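Local structure of PilY2 protein (Pseudomonas aeruginosa, 3TDQ) at residues Ser54-Val59 and Ile66-Ile71; Phe14-Glu19 and Phe45-Gly50; Gly50-Tyr55 and His72-Glu77. The protein is a type 4 fimbrial biogenesis protein, probably taking part in pilus assembly, whose precise molecular role is not established. All blocks are in the same frame, centred on the assembly; numbering follows the deposited sequence.

How the interactions relate
All three contacts belong to one five-stranded antiparallel sheet and the loops beside it, with centres about 14 Å from one another. Along the chain, interaction 2 closes first, laying the loop 45-50 alongside the end of strand 6-17. Gly50, its last residue, begins interaction 3, and Ser54 and Tyr55 then lead into interaction 1, the hairpin of strands 52-58 and 65-71. Strand 52-58 is central, lying between 6-17 and 65-71. Val47, Val53, Ile69 and Ile71 meet where the three contacts adjoin, giving them a common apolar patch. Interactions 1 and 3 also touch the second subunit, so the hairpin and its exit serve both fold and dimer.

Interaction 1: Ser54-Val59 and Ile66-Ile71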
# COMPACT_ATOMS: atom_id res chain seq x y z
N SER A 54 -3.04 5.52 -2.92
CA SER A 54 -2.23 4.97 -4.01
C SER A 54 -2.99 3.74 -4.43
O SER A 54 -3.50 3.02 -3.55
CB SER A 54 -0.81 4.63 -3.55
OG SER A 54 -0.10 5.82 -3.31
N TYR A 55 -3.17 3.51 -5.74
CA TYR A 55 -3.98 2.36 -6.16
C TYR A 55 -3.51 1.79 -7.48
O TYR A 55 -2.86 2.48 -8.27
CB TYR A 55 -5.49 2.75 -6.25
CG TYR A 55 -5.73 3.99 -7.08
CD1 TYR A 55 -5.93 3.91 -8.46
CD2 TYR A 55 -5.64 5.26 -6.51
CE1 TYR A 55 -6.08 5.05 -9.24
CE2 TYR A 55 -5.76 6.42 -7.29
CZ TYR A 55 -5.99 6.30 -8.65
OH TYR A 55 -6.12 7.43 -9.43
N SER A 56 -3.88 0.54 -7.74
CA SER A 56 -3.56 -0.11 -9.01
C SER A 56 -4.65 -1.09 -9.34
O SER A 56 -5.43 -1.47 -8.47
CB SER A 56 -2.19 -0.80 -8.94
OG SER A 56 -2.13 -1.76 -7.90
N GLY A 57 -4.74 -1.46 -10.61
CA GLY A 57 -5.77 -2.39 -11.04
C GLY A 57 -5.68 -2.77 -12.50
O GLY A 57 -4.64 -2.59 -13.14
N THR A 58 -6.81 -3.27 -13.02
CA THR A 58 -6.96 -3.76 -14.37
C THR A 58 -7.96 -2.90 -15.10
O THR A 58 -9.01 -2.54 -14.55
CB THR A 58 -7.40 -5.27 -14.33
OG1 THR A 58 -6.39 -6.04 -13.68
CG2 THR A 58 -7.63 -5.89 -15.71
N VAL A 59 -7.65 -2.61 -16.35
CA VAL A 59 -8.52 -1.86 -17.24
C VAL A 59 -9.78 -2.73 -17.53
O VAL A 59 -9.65 -3.93 -17.80
CB VAL A 59 -7.77 -1.44 -18.54
CG1 VAL A 59 -8.70 -0.73 -19.52
CG2 VAL A 59 -6.57 -0.53 -18.18
N ILE A 66 -10.08 -1.39 -9.43
CA ILE A 66 -8.98 -1.26 -8.47
C ILE A 66 -8.86 -2.60 -7.74
O ILE A 66 -9.83 -3.04 -7.10
CB ILE A 66 -9.17 -0.05 -7.51
CG1 ILE A 66 -9.00 1.29 -8.26
CG2 ILE A 66 -8.18 -0.16 -6.32
CD1 ILE A 66 -9.38 2.56 -7.46
N THR A 67 -7.69 -3.25 -7.86
CA THR A 67 -7.46 -4.55 -7.21
C THR A 67 -6.52 -4.39 -6.01
O THR A 67 -6.33 -5.35 -5.26
CB THR A 67 -6.90 -5.58 -8.22
OG1 THR A 67 -5.68 -5.07 -8.75
CG2 THR A 67 -7.89 -5.88 -9.35
N ASP A 68 -5.95 -3.19 -5.82
CA ASP A 68 -5.01 -2.91 -4.72
C ASP A 68 -5.07 -1.43 -4.37
O ASP A 68 -4.89 -0.59 -5.25
CB ASP A 68 -3.56 -3.30 -5.14
CG ASP A 68 -2.53 -3.35 -4.01
OD1 ASP A 68 -2.92 -3.14 -2.84
OD2 ASP A 68 -1.35 -3.62 -4.29
N ILE A 69 -5.38 -1.10 -3.11
CA ILE A 69 -5.45 0.32 -2.73
C ILE A 69 -4.89 0.52 -1.32
O ILE A 69 -5.21 -0.25 -0.41
CB ILE A 69 -6.89 0.91 -2.92
CG1 ILE A 69 -6.93 2.45 -2.67
CG2 ILE A 69 -7.95 0.13 -2.12
CD1 ILE A 69 -8.19 3.19 -3.31
N TYR A 70 -4.07 1.57 -1.15
CA TYR A 70 -3.41 1.89 0.10
C TYR A 70 -3.79 3.29 0.56
O TYR A 70 -3.70 4.24 -0.22
CB TYR A 70 -1.88 1.75 -0.07
CG TYR A 70 -1.06 2.20 1.13
CD1 TYR A 70 -0.74 1.32 2.15
CD2 TYR A 70 -0.54 3.49 1.19
CE1 TYR A 70 0.04 1.72 3.24
CE2 TYR A 70 0.25 3.90 2.27
CZ TYR A 70 0.54 3.02 3.29
OH TYR A 70 1.29 3.45 4.37
N ILE A 71 -4.19 3.43 1.83
CA ILE A 71 -4.53 4.73 2.40
C ILE A 71 -3.28 5.30 3.06
O ILE A 71 -2.70 4.65 3.94
CB ILE A 71 -5.73 4.62 3.38
CG1 ILE A 71 -7.01 4.07 2.66
CG2 ILE A 71 -6.01 5.98 4.07
CD1 ILE A 71 -8.09 3.41 3.62
O HOH W 1 -3.09 -4.22 -8.56
O HOH W 2 -4.91 -6.17 -11.21
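Ser54-Val59 and Ile66-Ile71 run antiparallel, their axes 4.4 Å apart at closest approach and their directions 157° apart. Ser54 and Tyr70 form a hydrogen-bonded pair: Tyr70 N reaches Ser54 O at 2.9 Å, and Ser54 N answers to Tyr70 O. Tyr55 faces Ile69 as a non-hydrogen-bonded pair, and then Ser56 N takes up Asp68 O at 2.9 Å. Here the register slips by one residue. Thr67 N and Asp68 N both donate to Ser56 O, at 2.9 Å and 3.2 Å; the first lies in the carbonyl plane, whereas the second is tilted 29° from it. Past this slip Gly57 lies opposite Ile66.

On one face, Tyr55 holds its CG between its own backbone N and carbonyl carbon (chi1 51°), which raises the ring beside Ile66. The end methyl of Ile66 meets it obliquely, CD1 to Tyr55 CD1 at 3.8 Å. Lower down, Tyr55 CB leans on Ile69 CG1 at 3.9 Å. The ring also packs on Phe7 and Ile25 and meets Tyr30.

The other face carries Ser54, Ser56, Asp68 and Tyr70 and turns to the second subunit. Ser56 OG sits 3.5 Å from Asp68 CB and bonds to Lys73 of the second subunit. That lysine also forms a salt bridge with the Asp68 carboxylate, whose other oxygen pairs with Arg38 of the same chain; Tyr70 OH bonds to Glu8 of the second subunit. One water joins Ser56 OG to Thr67 OG1, and another joins Thr67 OG1 to Thr58 OG1. The two strands make a beta hairpin with a classic beta bulge, and a backbone bond from Ile66 to Arg31 ties it to strand 28-31, consistent with the barrel of the OB-fold clan.

Interaction 2: Phe14-Glu19 and Phe45-Gly50; sequences FEVQVE and FQVKPG
Phe14 O lies against the ring of Pro49, 3.5 Å from Pro49 CB and 3.8 Å from Pro49 CG. This is a van der Waals contact of a carbonyl with ring carbons, and no hydrogen bond links Phe14-Glu19 to Phe45-Gly50. The Glu15 side chain, bent at chi2 (-46°), brings its carboxylate near the same proline, the two side chains crossing obliquely, with Glu15 OE1 4.1 Å from Pro49 CG. Phe14, Glu15 and Pro49 all lie at the surface, so this end of the contact is exposed, whereas Val47 is buried.

Val16 points toward the loop and uses one branch. Its CG2 stands beside its own backbone N and anti to the carbonyl carbon, and from there it touches Val47 CG2 at 3.8 Å, the two side chains crossing at about a right angle. The same methyl is 3.8 Å from Val47 O. Val47 reaches inward to Leu32, Val23, Ile69 and Ile71, so Val16 borders the hydrophobic interior at this point.

Strand 6-17 is the middle strand of the five-stranded sheet, and its far end is irregular: Phe14 and Glu15 both face Asp24, forming a classic beta bulge with strand 22-25. The loop 45-50 runs back past that end, the 45-49 run pointing 157° from the 14-18 run, without joining the sheet as a further strand through these residues.

Further along, Val18 meets Phe45, again nearly at right angles. Val18 CG1 comes to 3.8 Å from Phe45 CE1, and Val18 CB lies equally near that ring atom. Leu44, the residue just before Phe45, touches both Val16 and Val18. At the other end Gly50 hydrogen-bonds through its backbone to Val13, just ahead of strand 52-58.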
# COMPACT_ATOMS: atom_id res chain seq x y z
N PHE A 14 -13.05 11.43 -3.11
CA PHE A 14 -14.06 12.47 -2.91
C PHE A 14 -15.39 11.86 -2.46
O PHE A 14 -16.12 12.47 -1.68
CB PHE A 14 -14.25 13.30 -4.19
CG PHE A 14 -13.17 14.35 -4.35
CD1 PHE A 14 -11.90 14.00 -4.78
CD2 PHE A 14 -13.43 15.69 -4.06
CE1 PHE A 14 -10.89 14.97 -4.91
CE2 PHE A 14 -12.43 16.65 -4.20
CZ PHE A 14 -11.17 16.28 -4.62
N GLU A 15 -15.68 10.63 -2.89
CA GLU A 15 -16.91 9.91 -2.54
C GLU A 15 -16.73 8.43 -2.72
O GLU A 15 -15.87 7.99 -3.50
CB GLU A 15 -18.12 10.36 -3.42
CG GLU A 15 -18.90 11.55 -2.90
CD GLU A 15 -19.28 11.59 -1.43
OE1 GLU A 15 -19.62 10.52 -0.85
OE2 GLU A 15 -19.23 12.69 -0.85
N VAL A 16 -17.56 7.66 -2.02
CA VAL A 16 -17.63 6.21 -2.07
C VAL A 16 -19.10 5.83 -2.17
O VAL A 16 -19.92 6.31 -1.36
CB VAL A 16 -16.96 5.51 -0.86
CG1 VAL A 16 -16.86 4.00 -1.08
CG2 VAL A 16 -15.59 6.10 -0.55
N GLN A 17 -19.43 4.97 -3.13
CA GLN A 17 -20.79 4.47 -3.28
C GLN A 17 -20.73 2.96 -3.07
O GLN A 17 -20.49 2.21 -4.01
CB GLN A 17 -21.35 4.84 -4.67
CG GLN A 17 -22.84 5.05 -4.62
CD GLN A 17 -23.28 6.11 -5.59
OE1 GLN A 17 -23.42 5.84 -6.78
NE2 GLN A 17 -23.67 7.26 -5.09
N VAL A 18 -20.83 2.54 -1.80
CA VAL A 18 -20.70 1.13 -1.41
C VAL A 18 -21.72 0.23 -2.14
O VAL A 18 -21.36 -0.87 -2.56
CB VAL A 18 -20.69 0.90 0.13
CG1 VAL A 18 -19.53 1.64 0.79
CG2 VAL A 18 -22.03 1.25 0.78
N GLU A 19 -22.95 0.74 -2.37
CA GLU A 19 -24.05 0.02 -3.02
C GLU A 19 -23.76 -0.32 -4.48
O GLU A 19 -24.33 -1.28 -5.00
CB GLU A 19 -25.37 0.84 -2.94
CG GLU A 19 -25.80 1.24 -1.54
CD GLU A 19 -25.35 2.58 -0.99
OE1 GLU A 19 -24.42 3.19 -1.57
OE2 GLU A 19 -25.91 3.00 0.05
N PHE A 45 -14.97 -0.42 2.24
CA PHE A 45 -15.50 0.08 3.51
C PHE A 45 -14.44 0.78 4.35
O PHE A 45 -14.78 1.33 5.39
CB PHE A 45 -16.16 -1.07 4.30
CG PHE A 45 -17.38 -1.58 3.57
CD1 PHE A 45 -18.62 -0.95 3.71
CD2 PHE A 45 -17.30 -2.70 2.74
CE1 PHE A 45 -19.75 -1.42 3.02
CE2 PHE A 45 -18.42 -3.16 2.04
CZ PHE A 45 -19.64 -2.53 2.20
N GLN A 46 -13.18 0.83 3.89
CA GLN A 46 -12.08 1.50 4.58
C GLN A 46 -11.83 2.90 4.03
O GLN A 46 -11.54 3.81 4.80
CB GLN A 46 -10.78 0.66 4.48
CG GLN A 46 -10.88 -0.69 5.18
CD GLN A 46 -11.27 -0.60 6.63
OE1 GLN A 46 -10.51 -0.13 7.49
NE2 GLN A 46 -12.44 -1.12 6.96
N VAL A 47 -11.92 3.07 2.69
CA VAL A 47 -11.73 4.38 2.07
C VAL A 47 -12.92 5.28 2.43
O VAL A 47 -14.03 4.80 2.62
CB VAL A 47 -11.47 4.35 0.54
CG1 VAL A 47 -10.15 3.66 0.23
CG2 VAL A 47 -12.63 3.72 -0.24
N LYS A 48 -12.65 6.58 2.61
CA LYS A 48 -13.67 7.57 2.97
C LYS A 48 -13.42 8.84 2.18
O LYS A 48 -12.27 9.05 1.79
CB LYS A 48 -13.58 7.90 4.50
CG LYS A 48 -13.74 6.74 5.49
CD LYS A 48 -15.17 6.22 5.57
CE LYS A 48 -15.27 4.95 6.37
NZ LYS A 48 -16.61 4.32 6.22
N PRO A 49 -14.39 9.77 2.06
CA PRO A 49 -14.06 11.10 1.48
C PRO A 49 -12.92 11.73 2.28
O PRO A 49 -12.95 11.70 3.51
CB PRO A 49 -15.37 11.89 1.65
CG PRO A 49 -16.45 10.82 1.73
CD PRO A 49 -15.81 9.70 2.49
N GLY A 50 -11.89 12.20 1.59
CA GLY A 50 -10.71 12.77 2.23
C GLY A 50 -9.54 11.80 2.31
O GLY A 50 -8.42 12.25 2.60

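Interaction 3: Gly50-Tyr55 and His72-Glu77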
# COMPACT_ATOMS: atom_id res chain seq x y z
N GLY A 50 -11.89 12.20 1.59
CA GLY A 50 -10.71 12.77 2.23
C GLY A 50 -9.54 11.80 2.31
O GLY A 50 -8.42 12.25 2.60
N SER A 51 -9.75 10.48 2.06
CA SER A 51 -8.63 9.52 2.09
C SER A 51 -7.65 9.83 0.98
O SER A 51 -8.06 10.09 -0.16
CB SER A 51 -9.11 8.07 1.95
OG SER A 51 -9.98 7.67 2.99
N VAL A 52 -6.35 9.83 1.31
CA VAL A 52 -5.30 10.05 0.33
C VAL A 52 -4.86 8.64 -0.06
O VAL A 52 -4.55 7.85 0.83
CB VAL A 52 -4.17 10.96 0.87
CG1 VAL A 52 -2.96 10.94 -0.07
CG2 VAL A 52 -4.67 12.38 1.11
N VAL A 53 -4.90 8.30 -1.36
CA VAL A 53 -4.66 6.90 -1.77
C VAL A 53 -3.68 6.71 -2.91
O VAL A 53 -3.51 7.58 -3.75
CB VAL A 53 -6.01 6.24 -2.17
CG1 VAL A 53 -6.90 5.98 -0.95
CG2 VAL A 53 -6.76 7.07 -3.25
N SER A 54 -3.04 5.52 -2.92
CA SER A 54 -2.23 4.97 -4.01
C SER A 54 -2.99 3.74 -4.43
O SER A 54 -3.50 3.02 -3.55
CB SER A 54 -0.81 4.63 -3.55
OG SER A 54 -0.10 5.82 -3.31
N TYR A 55 -3.17 3.51 -5.74
CA TYR A 55 -3.98 2.36 -6.16
C TYR A 55 -3.51 1.79 -7.48
O TYR A 55 -2.86 2.48 -8.27
CB TYR A 55 -5.49 2.75 -6.25
CG TYR A 55 -5.73 3.99 -7.08
CD1 TYR A 55 -5.93 3.91 -8.46
CD2 TYR A 55 -5.64 5.26 -6.51
CE1 TYR A 55 -6.08 5.05 -9.24
CE2 TYR A 55 -5.76 6.42 -7.29
CZ TYR A 55 -5.99 6.30 -8.65
OH TYR A 55 -6.12 7.43 -9.43
N HIS A 72 -2.85 6.48 2.63
CA HIS A 72 -1.71 7.21 3.20
C HIS A 72 -2.10 7.74 4.57
O HIS A 72 -3.15 8.38 4.72
CB HIS A 72 -1.27 8.33 2.26
CG HIS A 72 -0.67 7.82 1.00
ND1 HIS A 72 0.69 7.61 0.88
CD2 HIS A 72 -1.27 7.38 -0.12
CE1 HIS A 72 0.87 7.10 -0.33
NE2 HIS A 72 -0.28 6.96 -0.98
N LYS A 73 -1.25 7.47 5.58
CA LYS A 73 -1.52 7.89 6.95
C LYS A 73 -0.83 9.21 7.25
O LYS A 73 0.17 9.25 7.96
CB LYS A 73 -1.11 6.81 7.96
CG LYS A 73 -2.15 5.71 8.05
CD LYS A 73 -1.67 4.56 7.28
CE LYS A 73 -2.69 3.53 6.88
NZ LYS A 73 -2.04 2.68 5.82
N GLN A 74 -1.35 10.28 6.66
CA GLN A 74 -0.80 11.65 6.76
C GLN A 74 -0.80 12.18 8.20
O GLN A 74 0.04 13.02 8.53
CB GLN A 74 -1.58 12.61 5.86
CG GLN A 74 -1.32 12.37 4.36
CD GLN A 74 -1.95 13.42 3.51
OE1 GLN A 74 -2.89 14.12 3.92
NE2 GLN A 74 -1.45 13.55 2.29
N MSE A 75 -1.68 11.65 9.06
CA MSE A 75 -1.79 12.04 10.47
C MSE A 75 -0.82 11.27 11.37
O MSE A 75 -0.63 11.66 12.53
CB MSE A 75 -3.22 11.88 10.95
CG MSE A 75 -4.17 12.87 10.26
SE MSE A 75 -5.95 12.89 11.04
CE MSE A 75 -6.53 11.08 10.55
N SER A 76 -0.18 10.20 10.85
CA SER A 76 0.83 9.49 11.65
C SER A 76 2.16 10.21 11.54
O SER A 76 2.40 10.91 10.56
CB SER A 76 0.97 8.03 11.18
OG SER A 76 -0.18 7.28 11.55
N GLU A 77 3.05 10.00 12.52
CA GLU A 77 4.42 10.51 12.50
C GLU A 77 5.13 9.91 11.29
O GLU A 77 4.95 8.73 10.99
CB GLU A 77 5.13 10.16 13.80
CG GLU A 77 4.66 11.05 14.95
CD GLU A 77 5.52 11.06 16.19
OE1 GLU A 77 6.64 10.51 16.15
OE2 GLU A 77 5.09 11.67 17.21
O HOH W 3 -5.51 9.47 4.02
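Ser54 OG and His72 NE2 lie 2.6 Å apart in a short hydrogen bond. The hydroxyl comes in at the edge of the imidazole, in its plane. At the backbone, His72 N donates to Val52 O at 2.8 Å, from 23° off the carbonyl plane. That oxygen also sits at the ring edge, 3.4 Å from His72 CD2. The histidine is therefore fixed at both its backbone and its ring; with CG beside its own backbone N (chi1 -68°), the ring lies along the strand toward Ser54.

Val52 fills the angle between His72 and Gln74. Its CG1 touches His72 CB at 3.9 Å, while its CG2 meets the Gln74 amide, 3.6 Å from NE2, crossing that extended side chain at about a right angle. A water accepts from Val52 N and donates to His72 O, standing in for the second backbone bond of the same Val52-His72 pair.

Further out, the Tyr70 ring meets His72 edge-to-face, and a type I turn from Lys73 to Ser76 redirects the chain. Lys73 N bonds to Glu8 of the second subunit. The contact continues the pairing of the 52-58/65-71 hairpin past Ser54 and Tyr70, beside the start of strand 52-58, whose other edge pairs with strand 6-17; beyond it, Glu77 joins a parallel ladder with the second subunit before helix 79-86.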